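Long-range contacts in 2-c-methyl-d-erythritol 4-phosphate cytidylyltransferase (Streptococcus pneumoniae, PDB 2VSH), which catalyses the transfer of the cytidylyl group of CTP to D-ribitol 5-phosphate, giving the CDP-activated ribitol used for teichoic acid precursors: residues 2-7 / 47-52; 39-44 / 117-122; 57-62 / 77-82; 101-106 / 174-179; 133-138 / 204-209. One frame throughout, in Å; residues are numbered along the deposited sequence. Where two conformers were deposited one is given.

Interaction 1 of 5, residues 2-7 / 47-52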
# COMPACT_ATOMS: atom_id res chain seq x y z
N MET A 2 5.21 34.29 5.31
CA MET A 2 4.00 33.80 4.66
C MET A 2 3.91 32.28 4.67
O MET A 2 4.93 31.60 4.67
CB MET A 2 3.92 34.30 3.22
CG MET A 2 3.95 35.81 3.05
SD MET A 2 2.44 36.58 3.65
CE MET A 2 2.33 37.93 2.49
N ILE A 3 2.68 31.76 4.66
CA ILE A 3 2.43 30.34 4.48
C ILE A 3 1.46 30.20 3.30
O ILE A 3 0.39 30.81 3.28
CB ILE A 3 1.81 29.67 5.73
CG1 ILE A 3 2.71 29.86 6.96
CG2 ILE A 3 1.59 28.20 5.47
CD1 ILE A 3 1.99 29.63 8.29
N TYR A 4 1.87 29.41 2.32
CA TYR A 4 1.06 29.16 1.13
C TYR A 4 0.65 27.69 1.08
O TYR A 4 1.34 26.82 1.63
CB TYR A 4 1.85 29.52 -0.13
CG TYR A 4 2.24 31.00 -0.17
CD1 TYR A 4 3.48 31.43 0.33
CD2 TYR A 4 1.36 31.95 -0.65
CE1 TYR A 4 3.84 32.80 0.30
CE2 TYR A 4 1.70 33.30 -0.67
CZ TYR A 4 2.94 33.72 -0.20
OH TYR A 4 3.25 35.05 -0.22
N ALA A 5 -0.49 27.42 0.44
CA ALA A 5 -0.80 26.05 0.06
C ALA A 5 -0.35 25.87 -1.38
O ALA A 5 -0.56 26.78 -2.21
CB ALA A 5 -2.29 25.74 0.22
N GLY A 6 0.27 24.72 -1.65
CA GLY A 6 0.71 24.33 -2.99
C GLY A 6 0.01 23.05 -3.41
O GLY A 6 0.44 21.95 -3.08
N ILE A 7 -1.07 23.21 -4.18
CA ILE A 7 -1.90 22.07 -4.58
C ILE A 7 -1.43 21.49 -5.92
O ILE A 7 -1.45 22.18 -6.97
CB ILE A 7 -3.42 22.46 -4.62
CG1 ILE A 7 -3.85 23.11 -3.28
CG2 ILE A 7 -4.30 21.27 -5.00
CD1 ILE A 7 -3.64 22.25 -2.01
N ILE A 47 -3.09 30.70 6.08
CA ILE A 47 -2.70 30.54 4.68
C ILE A 47 -2.90 31.85 3.91
O ILE A 47 -4.01 32.38 3.89
CB ILE A 47 -3.52 29.41 3.98
CG1 ILE A 47 -3.28 28.04 4.66
CG2 ILE A 47 -3.24 29.33 2.46
CD1 ILE A 47 -1.88 27.47 4.50
N GLU A 48 -1.85 32.35 3.27
CA GLU A 48 -1.92 33.57 2.47
C GLU A 48 -2.63 33.34 1.12
O GLU A 48 -3.63 33.98 0.84
CB GLU A 48 -0.50 34.13 2.26
CG GLU A 48 -0.42 35.40 1.42
CD GLU A 48 -1.02 36.65 2.06
OE1 GLU A 48 -0.95 37.71 1.40
OE2 GLU A 48 -1.56 36.60 3.20
N LYS A 49 -2.10 32.43 0.30
CA LYS A 49 -2.73 32.10 -0.98
C LYS A 49 -2.74 30.60 -1.13
O LYS A 49 -1.91 29.92 -0.56
CB LYS A 49 -1.96 32.69 -2.17
CG LYS A 49 -2.00 34.19 -2.30
CD LYS A 49 -3.40 34.71 -2.54
CE LYS A 49 -3.39 36.17 -2.95
NZ LYS A 49 -4.64 36.84 -2.52
N ILE A 50 -3.66 30.11 -1.96
CA ILE A 50 -3.72 28.71 -2.34
C ILE A 50 -3.33 28.62 -3.81
O ILE A 50 -4.05 29.11 -4.68
CB ILE A 50 -5.13 28.11 -2.11
CG1 ILE A 50 -5.45 28.16 -0.62
CG2 ILE A 50 -5.17 26.68 -2.61
CD1 ILE A 50 -6.94 28.19 -0.32
N VAL A 51 -2.16 28.05 -4.06
CA VAL A 51 -1.58 28.07 -5.40
C VAL A 51 -1.72 26.66 -5.96
O VAL A 51 -1.23 25.70 -5.37
CB VAL A 51 -0.09 28.51 -5.40
CG1 VAL A 51 0.42 28.68 -6.82
CG2 VAL A 51 0.09 29.81 -4.59
N VAL A 52 -2.44 26.55 -7.07
CA VAL A 52 -2.77 25.26 -7.67
C VAL A 52 -2.02 25.06 -9.00
O VAL A 52 -2.21 25.83 -9.95
CB VAL A 52 -4.29 25.12 -7.93
CG1 VAL A 52 -4.66 23.64 -8.16
CG2 VAL A 52 -5.11 25.70 -6.77
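Ala-5 and Ile-50 form the first of three parallel bridges between strands 3-7 and 50-52, followed by Gly-6 with Val-51 and Ile-7 with Val-52; the strand axes come within 4.7 Å and diverge by 20°. Both backbone groups of Ala-5 are used: its N donates to Lys-49 O at 3.0 Å, and its O accepts from Val-51 N at 2.8 Å. A third bond runs from Ile-7 N to Val-51 O, also 2.8 Å. One bond lies ahead of the three bridges: Glu-48 N donates to Ile-3 O at 2.7 Å with a nearly straight N-H...O angle of 169°.

On one side of the strands Ala-5, Ile-7, Ile-50 and Val-52 pack together; Ile-7 and Ile-50 run alongside each other, CG1 of Ile-7 lying 3.9 Å from CG2 of Ile-50. Tyr-4 is turned to the other side. Lys-49 CB sits in plane at the edge of its ring, 3.7 Å from Tyr-4 CD2, while CG of Glu-48 comes obliquely to Tyr-4 CE2. With CG anti to the backbone N (chi1 179°), the Glu-48 chain runs beside the tyrosine and its carboxylate passes Met-2 CE.

Farther out, Phe-41 of helix 33-42 packs on Ala-5 and Ile-7. The amides of Ala-5, Ile-7 and Val-51 are thus satisfied by backbone bonds across the pairing, whereas Glu-48, partly exposed, has its OE1 held by the Tyr-100 hydroxyl of helix 86-100.

Interaction 2 of 5, residues 39-44 / 117-122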
# COMPACT_ATOMS: atom_id res chain seq x y z
N GLU A 39 -11.07 23.51 -0.88
CA GLU A 39 -11.97 23.84 0.24
C GLU A 39 -11.36 23.63 1.62
O GLU A 39 -11.55 24.46 2.50
CB GLU A 39 -13.26 23.01 0.17
CG GLU A 39 -14.37 23.66 -0.64
CD GLU A 39 -15.57 22.74 -0.82
OE1 GLU A 39 -15.62 21.68 -0.15
OE2 GLU A 39 -16.46 23.08 -1.63
N LYS A 40 -10.65 22.52 1.80
CA LYS A 40 -10.02 22.21 3.08
C LYS A 40 -8.95 23.22 3.47
O LYS A 40 -8.64 23.33 4.66
CB LYS A 40 -9.39 20.80 3.06
CG LYS A 40 -10.34 19.63 2.81
CD LYS A 40 -11.41 19.52 3.88
CE LYS A 40 -12.13 18.20 3.76
NZ LYS A 40 -12.95 18.12 2.52
N PHE A 41 -8.40 23.95 2.49
CA PHE A 41 -7.34 24.96 2.74
C PHE A 41 -7.84 26.40 2.89
O PHE A 41 -7.18 27.22 3.53
CB PHE A 41 -6.27 24.92 1.64
CG PHE A 41 -5.29 23.78 1.77
CD1 PHE A 41 -4.10 23.96 2.47
CD2 PHE A 41 -5.56 22.54 1.20
CE1 PHE A 41 -3.18 22.92 2.58
CE2 PHE A 41 -4.64 21.47 1.31
CZ PHE A 41 -3.45 21.67 2.00
N VAL A 42 -9.00 26.71 2.30
CA VAL A 42 -9.59 28.07 2.37
C VAL A 42 -9.97 28.54 3.77
O VAL A 42 -9.98 29.75 4.02
CB VAL A 42 -10.83 28.28 1.41
CG1 VAL A 42 -10.49 27.92 -0.03
CG2 VAL A 42 -12.09 27.54 1.91
N LEU A 43 -10.33 27.62 4.66
CA LEU A 43 -10.72 28.05 6.01
C LEU A 43 -9.56 28.37 6.90
O LEU A 43 -9.71 29.11 7.88
CB LEU A 43 -11.58 27.00 6.72
CG LEU A 43 -13.07 26.94 6.48
CD1 LEU A 43 -13.60 25.87 7.41
CD2 LEU A 43 -13.72 28.29 6.77
N GLU A 44 -8.40 27.80 6.58
CA GLU A 44 -7.23 27.95 7.44
C GLU A 44 -6.79 29.41 7.48
O GLU A 44 -6.28 29.93 6.47
CB GLU A 44 -6.10 27.02 6.98
CG GLU A 44 -4.77 27.22 7.74
CD GLU A 44 -4.96 27.20 9.24
OE1 GLU A 44 -4.40 28.09 9.92
OE2 GLU A 44 -5.68 26.32 9.74
N PRO A 117 -8.62 14.60 -1.09
CA PRO A 117 -9.61 15.56 -0.56
C PRO A 117 -9.93 15.43 0.93
O PRO A 117 -10.63 16.30 1.48
CB PRO A 117 -10.86 15.27 -1.40
CG PRO A 117 -10.72 13.85 -1.82
CD PRO A 117 -9.24 13.54 -1.89
N PHE A 118 -9.41 14.38 1.59
CA PHE A 118 -9.79 14.13 2.99
C PHE A 118 -8.78 14.64 4.01
O PHE A 118 -8.81 14.26 5.18
CB PHE A 118 -10.08 12.64 3.23
CG PHE A 118 -11.15 12.10 2.33
CD1 PHE A 118 -12.47 12.52 2.48
CD2 PHE A 118 -10.84 11.19 1.33
CE1 PHE A 118 -13.48 12.03 1.62
CE2 PHE A 118 -11.84 10.69 0.47
CZ PHE A 118 -13.15 11.11 0.64
N ILE A 119 -7.89 15.52 3.54
CA ILE A 119 -6.96 16.22 4.43
C ILE A 119 -7.81 17.04 5.40
O ILE A 119 -8.90 17.49 5.05
CB ILE A 119 -5.99 17.13 3.61
CG1 ILE A 119 -4.94 17.81 4.53
CG2 ILE A 119 -6.80 18.11 2.71
CD1 ILE A 119 -3.98 18.73 3.80
N THR A 120 -7.31 17.22 6.62
CA THR A 120 -8.02 17.94 7.66
C THR A 120 -7.20 19.16 8.08
O THR A 120 -6.00 19.24 7.81
CB THR A 120 -8.23 17.03 8.90
OG1 THR A 120 -6.95 16.68 9.45
CG2 THR A 120 -9.03 15.75 8.55
N LEU A 121 -7.85 20.12 8.73
CA LEU A 121 -7.16 21.30 9.27
C LEU A 121 -6.10 20.87 10.29
O LEU A 121 -5.06 21.49 10.41
CB LEU A 121 -8.16 22.27 9.92
CG LEU A 121 -9.01 23.08 8.93
CD1 LEU A 121 -10.13 23.82 9.66
CD2 LEU A 121 -8.14 24.05 8.15
N ARG A 122 -6.38 19.80 11.02
CA ARG A 122 -5.43 19.33 12.02
C ARG A 122 -4.10 18.97 11.34
O ARG A 122 -3.04 19.33 11.83
CB ARG A 122 -6.01 18.14 12.78
CG ARG A 122 -5.30 17.79 14.10
CD ARG A 122 -4.06 16.93 13.87
NE ARG A 122 -4.35 15.66 13.20
CZ ARG A 122 -3.47 14.98 12.47
NH1 ARG A 122 -2.23 15.44 12.30
NH2 ARG A 122 -3.83 13.84 11.89
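Apolar packing centres on Ile-119, whose two branches serve different partners. Its CD1 meets the Phe-41 ring obliquely, 3.5 Å from CZ, and the two side chains cross at about a right angle. The extended branch explains this reach: CG1 is anti to the backbone N (chi1 -176°) and CD1 continues the line. The shorter branch, CG2, lies 3.8 Å from CB of Lys-40. At the other end of the contact Leu-121 CD2 packs on CB of Glu-44 at 3.8 Å. The same methyl also meets a backbone carbonyl, Lys-40 O, at 3.6 Å.

These contacts set the C-terminal part of helix 33-42 against the turn leading into helix 121-133, in the nucleotidyltransferase domain of the GT-A clan. Thr-120 is the N-cap of the second helix, its OG1 bonding Met-123 N. Phe-41 also packs on Ala-5 and Ile-7, and so links Ile-119 to strand 3-9 by touching both.

Among the polar contacts, one hydrogen bond links the segments: Lys-40 NZ donates to Pro-117 O at 3.1 Å, approaching at a C=O...N angle of 166°. Bends at chi2 and chi4 fold the lysine back so that its methylenes pass Ile-119 O, with CG at 3.4 Å; that carbonyl oxygen is buried here without a hydrogen-bonding partner in the model. The Glu-44 carboxylate touches Leu-121 CD2 but takes its hydrogen bonds outside the segments, OE1 with Ser-46 OG and OE2 with Gln-125 NE2.

Interaction 3 of 5, residues 57-62 / 77-82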
# COMPACT_ATOMS: atom_id res chain seq x y z
N ASP A 57 -2.93 22.73 -20.31
CA ASP A 57 -4.16 22.63 -21.10
C ASP A 57 -5.44 22.74 -20.26
O ASP A 57 -6.51 23.00 -20.82
CB ASP A 57 -4.19 21.33 -21.91
CG ASP A 57 -3.25 21.35 -23.10
OD1 ASP A 57 -2.74 20.27 -23.45
OD2 ASP A 57 -3.01 22.43 -23.70
N TRP A 58 -5.31 22.55 -18.95
CA TRP A 58 -6.45 22.53 -18.02
C TRP A 58 -6.50 23.75 -17.09
O TRP A 58 -7.34 23.81 -16.19
CB TRP A 58 -6.46 21.24 -17.19
CG TRP A 58 -6.68 19.99 -18.01
CD1 TRP A 58 -5.74 19.31 -18.73
CD2 TRP A 58 -7.92 19.30 -18.20
NE1 TRP A 58 -6.32 18.23 -19.36
CE2 TRP A 58 -7.65 18.19 -19.05
CE3 TRP A 58 -9.23 19.49 -17.74
CZ2 TRP A 58 -8.65 17.27 -19.44
CZ3 TRP A 58 -10.22 18.58 -18.12
CH2 TRP A 58 -9.93 17.49 -18.97
N VAL A 59 -5.61 24.71 -17.30
CA VAL A 59 -5.60 25.92 -16.47
C VAL A 59 -6.95 26.67 -16.52
O VAL A 59 -7.53 26.95 -15.48
CB VAL A 59 -4.38 26.83 -16.78
CG1 VAL A 59 -4.54 28.21 -16.16
CG2 VAL A 59 -3.10 26.18 -16.26
N SER A 60 -7.45 26.99 -17.71
CA SER A 60 -8.71 27.75 -17.79
C SER A 60 -9.89 26.93 -17.25
O SER A 60 -10.83 27.49 -16.68
CB SER A 60 -8.98 28.29 -19.18
OG SER A 60 -9.36 27.27 -20.08
N HIS A 61 -9.83 25.61 -17.41
CA HIS A 61 -10.86 24.74 -16.86
C HIS A 61 -10.85 24.82 -15.33
O HIS A 61 -11.89 25.01 -14.70
CB HIS A 61 -10.68 23.29 -17.33
CG HIS A 61 -11.65 22.35 -16.70
ND1 HIS A 61 -12.97 22.27 -17.09
CD2 HIS A 61 -11.51 21.47 -15.68
CE1 HIS A 61 -13.59 21.37 -16.34
NE2 HIS A 61 -12.72 20.87 -15.48
N ALA A 62 -9.67 24.68 -14.73
CA ALA A 62 -9.51 24.87 -13.29
C ALA A 62 -10.04 26.24 -12.82
O ALA A 62 -10.63 26.33 -11.75
CB ALA A 62 -8.05 24.68 -12.87
N ILE A 77 -7.11 32.23 -4.47
CA ILE A 77 -6.65 31.09 -5.24
C ILE A 77 -5.91 31.55 -6.49
O ILE A 77 -6.39 32.43 -7.19
CB ILE A 77 -7.82 30.15 -5.62
CG1 ILE A 77 -8.47 29.61 -4.33
CG2 ILE A 77 -7.32 29.00 -6.52
CD1 ILE A 77 -9.90 29.14 -4.48
N ILE A 78 -4.73 30.98 -6.72
CA ILE A 78 -3.95 31.23 -7.94
C ILE A 78 -3.81 29.90 -8.67
O ILE A 78 -3.26 28.94 -8.13
CB ILE A 78 -2.54 31.85 -7.63
CG1 ILE A 78 -2.68 33.26 -7.04
CG2 ILE A 78 -1.67 31.89 -8.88
CD1 ILE A 78 -1.40 33.81 -6.35
N ILE A 79 -4.37 29.83 -9.88
CA ILE A 79 -4.12 28.72 -10.80
C ILE A 79 -2.88 29.01 -11.64
O ILE A 79 -2.77 30.07 -12.25
CB ILE A 79 -5.34 28.44 -11.73
CG1 ILE A 79 -6.65 28.33 -10.93
CG2 ILE A 79 -5.10 27.15 -12.56
CD1 ILE A 79 -6.72 27.15 -9.92
N THR A 80 -1.95 28.06 -11.67
CA THR A 80 -0.74 28.22 -12.49
C THR A 80 -0.39 26.93 -13.23
O THR A 80 -0.86 25.85 -12.86
CB THR A 80 0.47 28.77 -11.66
OG1 THR A 80 1.49 29.27 -12.55
CG2 THR A 80 1.06 27.71 -10.71
N LYS A 81 0.39 27.05 -14.29
CA LYS A 81 0.83 25.91 -15.07
C LYS A 81 1.80 25.04 -14.27
O LYS A 81 2.84 25.51 -13.83
CB LYS A 81 1.47 26.36 -16.38
CG LYS A 81 1.77 25.23 -17.34
CD LYS A 81 2.32 25.75 -18.65
CE LYS A 81 2.85 24.61 -19.50
NZ LYS A 81 3.32 25.05 -20.85
N GLY A 82 1.42 23.77 -14.07
CA GLY A 82 2.29 22.79 -13.46
C GLY A 82 3.34 22.27 -14.44
O GLY A 82 3.50 22.80 -15.55
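Helix 59-69 and strand 77-81, the last two elements of a beta-alpha-beta unit that begins with strand 50-54, meet in this contact, where the first turn of the helix rests on the strand that follows it. Val-59 and Ile-79 have the closest pair of CA atoms across the segments, 6.5 Å apart, and both point their CB atoms across the gap.

The contact turns on the CG2 methyl of Ile-79. It lies 3.8 Å from CG1 of Val-59 and 3.9 Å from CB of Ala-62, so it is shared by residues three apart on one side of the helix. CG2 of Ile-79 is anti to the backbone N, while CG1 stands beside that N (chi1 -50°), and a further bend at chi2 (-64°) brings CD1 to 4.1 Å from Ala-62 CB. The Val-59 and Ile-79 side chains run antiparallel, each overlapping the other's flank. The other valine methyl, CG2, faces the strand backbone at 4.1 Å from Thr-80 O.

Ala-62 N bonds Trp-58 O at 2.9 Å, a bond of the first helical turn, which brings Val-59 and Ala-62 to the same side of the helix. Ile-79 also packs on Val-52 of the neighbouring strand and on Glu-63, while Ala-62 reaches Val-54.

Only 196 Å² is buried between the segments, and they share no hydrogen bond; the helix is held here by methyl-methyl packing, with the strand's backbone bonds going instead to strand 50-54.

Interaction 4 of 5, residues 101-106 / 174-179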
# COMPACT_ATOMS: atom_id res chain seq x y z
N ARG A 101 4.29 37.73 -4.29
CA ARG A 101 5.06 38.56 -3.33
C ARG A 101 6.47 37.98 -3.23
O ARG A 101 6.62 36.81 -2.87
CB ARG A 101 4.41 38.54 -1.93
CG ARG A 101 4.94 39.61 -0.95
CD ARG A 101 4.23 40.92 -1.18
NE ARG A 101 4.61 42.01 -0.28
CZ ARG A 101 4.03 43.20 -0.30
NH1 ARG A 101 3.04 43.44 -1.16
NH2 ARG A 101 4.42 44.15 0.54
N PRO A 102 7.50 38.79 -3.57
CA PRO A 102 8.87 38.25 -3.60
C PRO A 102 9.21 37.44 -2.34
O PRO A 102 8.99 37.90 -1.23
CB PRO A 102 9.74 39.50 -3.73
CG PRO A 102 8.85 40.48 -4.47
CD PRO A 102 7.47 40.23 -3.93
N LEU A 103 9.72 36.24 -2.54
CA LEU A 103 10.00 35.30 -1.45
C LEU A 103 11.06 35.80 -0.50
O LEU A 103 12.01 36.47 -0.92
CB LEU A 103 10.50 33.97 -2.02
CG LEU A 103 9.59 33.02 -2.78
CD1 LEU A 103 10.50 32.01 -3.47
CD2 LEU A 103 8.57 32.31 -1.87
N THR A 104 10.90 35.45 0.77
CA THR A 104 11.98 35.60 1.76
C THR A 104 12.38 34.18 2.17
O THR A 104 11.68 33.23 1.79
CB THR A 104 11.54 36.43 3.01
OG1 THR A 104 10.58 35.68 3.76
CG2 THR A 104 10.99 37.80 2.62
N PRO A 105 13.49 34.02 2.91
CA PRO A 105 13.93 32.68 3.33
C PRO A 105 12.97 31.91 4.24
O PRO A 105 13.08 30.69 4.35
CB PRO A 105 15.22 32.97 4.12
CG PRO A 105 15.69 34.25 3.60
CD PRO A 105 14.45 35.05 3.36
N GLU A 106 12.07 32.62 4.91
CA GLU A 106 11.22 31.99 5.91
C GLU A 106 9.83 31.62 5.38
O GLU A 106 9.11 30.88 6.04
CB GLU A 106 11.13 32.82 7.21
CG GLU A 106 12.44 32.82 8.06
CD GLU A 106 12.99 31.40 8.32
OE1 GLU A 106 12.24 30.51 8.77
OE2 GLU A 106 14.20 31.17 8.06
N PHE A 174 7.71 22.79 3.60
CA PHE A 174 9.08 23.27 3.63
C PHE A 174 9.17 24.74 3.19
O PHE A 174 8.24 25.26 2.59
CB PHE A 174 9.99 22.37 2.75
CG PHE A 174 9.36 21.94 1.45
CD1 PHE A 174 9.19 22.85 0.41
CD2 PHE A 174 8.94 20.63 1.26
CE1 PHE A 174 8.59 22.45 -0.78
CE2 PHE A 174 8.35 20.23 0.07
CZ PHE A 174 8.17 21.14 -0.95
N ARG A 175 10.30 25.38 3.48
CA ARG A 175 10.55 26.75 3.03
C ARG A 175 10.73 26.73 1.52
O ARG A 175 11.42 25.86 0.99
CB ARG A 175 11.77 27.34 3.73
CG ARG A 175 11.50 27.69 5.20
CD ARG A 175 12.74 27.69 6.08
NE ARG A 175 12.30 27.68 7.47
CZ ARG A 175 12.04 26.59 8.20
NH1 ARG A 175 12.21 25.37 7.71
NH2 ARG A 175 11.60 26.72 9.43
N CYS A 176 10.05 27.65 0.84
CA CYS A 176 10.09 27.74 -0.62
C CYS A 176 11.51 27.87 -1.14
O CYS A 176 11.88 27.16 -2.06
CB CYS A 176 9.29 28.96 -1.08
SG CYS A 176 7.51 28.90 -0.71
N LYS A 177 12.30 28.78 -0.54
CA LYS A 177 13.70 29.01 -0.93
C LYS A 177 14.53 27.74 -0.76
O LYS A 177 15.33 27.41 -1.65
CB LYS A 177 14.32 30.16 -0.12
CG LYS A 177 15.69 30.66 -0.62
CD LYS A 177 16.33 31.64 0.37
CE LYS A 177 17.71 32.18 -0.08
NZ LYS A 177 18.78 31.14 -0.25
N ASP A 178 14.31 27.03 0.35
CA ASP A 178 15.01 25.79 0.63
C ASP A 178 14.78 24.75 -0.46
O ASP A 178 15.74 24.13 -0.93
CB ASP A 178 14.61 25.21 1.99
CG ASP A 178 15.30 25.90 3.15
OD1 ASP A 178 15.99 26.93 2.93
OD2 ASP A 178 15.13 25.42 4.28
N PHE A 179 13.53 24.55 -0.86
CA PHE A 179 13.25 23.62 -1.96
C PHE A 179 13.94 24.07 -3.25
O PHE A 179 14.53 23.24 -3.94
CB PHE A 179 11.74 23.46 -2.20
CG PHE A 179 11.42 22.60 -3.39
CD1 PHE A 179 11.34 23.16 -4.67
CD2 PHE A 179 11.22 21.23 -3.24
CE1 PHE A 179 11.04 22.38 -5.77
CE2 PHE A 179 10.93 20.43 -4.34
CZ PHE A 179 10.84 21.00 -5.61
O HOH W 1 11.18 30.47 1.33
O HOH W 2 15.08 29.50 3.28
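Arg-175, with 63 Å² buried by the contact, runs its side chain past the loop backbone and meets Glu-106 through NE. This nitrogen donates to Glu-106 OE1 at 3.1 Å in a salt bridge with an N-H...O angle of 171°. The oxygen lies in the guanidinium plane, at its edge, but the nitrogen stands 38° out of the carboxylate plane; the two flat groups are turned 57° apart. Because the arginine is extended from CG to NE, its CD passes Pro-105 O at 3.5 Å before the charged end is reached. The terminal nitrogens turn to other acceptors: NH1 bonds His-134 O, and NH2 bonds Ala-131 O weakly.

Lys-177 and Pro-105 bury nearly as much. Here the lysine lays its aliphatic part beside the proline, CD at 4.1 Å from Pro-105 CB, and its NZ goes on to a salt bridge with Asp-181. Two waters bridge the backbones and side chains nearby: one donates to Thr-104 O and accepts from Lys-177 N, the other donates to both Pro-105 O and Asp-178 OD1.

Farther in, Leu-103 CD2 packs on Cys-176 CB at 3.5 Å, with Ile-94 and Ile-97 of helix 86-100 also touching the leucine. The contact joins the loop between helix 86-100 and strand 108-113 to a strand-to-helix junction, where strand 165-175 passes directly into helix 176-184 with Arg-175 as its N-cap residue.

Interaction 5 of 5, residues 133-138 / 204-209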
# COMPACT_ATOMS: atom_id res chain seq x y z
N ASN A 133 10.35 24.33 13.33
CA ASN A 133 11.61 23.86 13.91
C ASN A 133 12.33 22.77 13.12
O ASN A 133 13.29 22.18 13.61
CB ASN A 133 11.41 23.46 15.38
CG ASN A 133 9.94 23.28 15.73
OD1 ASN A 133 9.18 22.64 14.99
ND2 ASN A 133 9.52 23.87 16.85
N HIS A 134 11.88 22.51 11.90
CA HIS A 134 12.55 21.51 11.07
C HIS A 134 12.76 22.00 9.65
O HIS A 134 12.25 23.06 9.27
CB HIS A 134 11.79 20.18 11.13
CG HIS A 134 11.54 19.70 12.53
ND1 HIS A 134 12.54 19.16 13.32
CD2 HIS A 134 10.43 19.72 13.30
CE1 HIS A 134 12.04 18.83 14.50
NE2 HIS A 134 10.76 19.16 14.51
N ASP A 135 13.56 21.27 8.88
CA ASP A 135 13.84 21.67 7.50
C ASP A 135 12.63 21.40 6.62
O ASP A 135 12.27 22.22 5.75
CB ASP A 135 15.08 20.96 6.97
CG ASP A 135 16.34 21.40 7.68
OD1 ASP A 135 16.51 22.62 7.84
OD2 ASP A 135 17.14 20.55 8.07
N ALA A 136 11.98 20.26 6.87
CA ALA A 136 10.78 19.90 6.12
C ALA A 136 9.88 18.98 6.95
O ALA A 136 10.27 18.54 8.04
CB ALA A 136 11.16 19.24 4.78
N VAL A 137 8.68 18.71 6.45
CA VAL A 137 7.72 17.85 7.13
C VAL A 137 7.12 16.91 6.10
O VAL A 137 6.78 17.33 5.01
CB VAL A 137 6.57 18.67 7.80
CG1 VAL A 137 5.67 17.76 8.67
CG2 VAL A 137 7.11 19.82 8.62
N ASP A 138 7.00 15.64 6.45
CA ASP A 138 6.37 14.67 5.59
C ASP A 138 5.23 14.08 6.39
O ASP A 138 5.43 13.62 7.51
CB ASP A 138 7.38 13.58 5.24
CG ASP A 138 7.01 12.78 4.02
OD1 ASP A 138 5.94 13.02 3.42
OD2 ASP A 138 7.81 11.89 3.64
N LYS A 204 20.05 15.27 1.09
CA LYS A 204 20.93 16.41 1.35
C LYS A 204 21.24 16.59 2.83
O LYS A 204 21.79 17.63 3.22
CB LYS A 204 20.32 17.69 0.77
CG LYS A 204 20.23 17.70 -0.75
CD LYS A 204 21.62 17.72 -1.40
CE LYS A 204 21.53 17.89 -2.91
NZ LYS A 204 22.85 18.32 -3.49
N GLY A 205 20.91 15.59 3.64
CA GLY A 205 21.26 15.59 5.05
C GLY A 205 20.43 16.52 5.91
O GLY A 205 20.89 16.95 6.98
N LYS A 206 19.22 16.83 5.46
CA LYS A 206 18.34 17.77 6.18
C LYS A 206 17.40 17.06 7.18
O LYS A 206 17.25 15.83 7.14
CB LYS A 206 17.52 18.62 5.20
CG LYS A 206 18.34 19.34 4.11
CD LYS A 206 19.30 20.38 4.69
CE LYS A 206 20.09 21.10 3.60
NZ LYS A 206 21.03 22.12 4.19
N ASP A 207 16.80 17.85 8.07
CA ASP A 207 15.92 17.37 9.14
C ASP A 207 14.45 17.39 8.70
O ASP A 207 13.82 18.45 8.66
CB ASP A 207 16.14 18.23 10.39
CG ASP A 207 15.21 17.85 11.55
OD1 ASP A 207 14.90 18.74 12.38
OD2 ASP A 207 14.80 16.68 11.65
N VAL A 208 13.92 16.21 8.37
CA VAL A 208 12.54 16.08 7.92
C VAL A 208 11.71 15.38 9.02
O VAL A 208 11.83 14.17 9.23
CB VAL A 208 12.41 15.31 6.57
CG1 VAL A 208 10.99 15.43 6.02
CG2 VAL A 208 13.42 15.81 5.53
N ALA A 209 10.89 16.18 9.70
CA ALA A 209 10.02 15.70 10.77
C ALA A 209 8.85 14.90 10.21
O ALA A 209 8.41 15.15 9.07
CB ALA A 209 9.49 16.87 11.57
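His-134 meets Asp-207 edge-on: ND1 donates to OD1 at 2.6 Å, with the oxygen only 3° out of the ring plane. The carboxylate is turned 80° from the ring and receives the bond on the syn side of OD1, though well out of its own plane. Ala-209 CB lies over one face of the same imidazole, 3.8 Å from the ring centroid, in a CH-pi contact displaced toward the rim.

Asp-135 crosses Asp-207 at about a right angle, their carboxylate planes 83° apart. Its OD2 uses the anti lone pair to accept from Asp-207 N at 2.7 Å, while Asp-207 O takes two donors, Asp-135 N at 2.8 Å and Ala-136 N at 3.1 Å. Asp-207 is therefore gripped through its amide, carbonyl and carboxylate. Parallel pairing follows, with Ala-209 N bonding Ala-136 O and Asp-138 N bonding Ala-209 O at 3.0 Å.

Strand 208-212 is the outermost strand of the sheet within this chain. Ala-136 and Val-208 turn to helix 197-203, touching Phe-201, whereas Val-137 and Ala-209 face Leu-130 of helix 121-133. The second subunit engages this edge strand, hydrogen-bonding the Val-208 backbone and packing its Ile-156 on the Val-208 side chain.

Interactions 1, 3, 4 and 5 all reach the seven-stranded mixed sheet, and interaction 2 packs beside it. Interaction 1 joins its neighbours directly: Ala-5 CB lies 3.4 Å from Phe-41 CD1 of interaction 2, and Val-52 N lies 2.7 Å from Ile-78 O of interaction 3, a probable hydrogen bond. Interactions 4 and 5 meet on the neighbouring strands 165-175 and 136-142, where Phe-174 CB is 3.9 Å from Ala-136 CB. The centres of interactions 3 and 5 are about 30 Å apart, on opposite sides of the chain's centre. Interaction 1 is near the probable CTP site: the side chains of Ile-7 and Ser-114 are about 4 Å apart. Interaction 4 lies away from it.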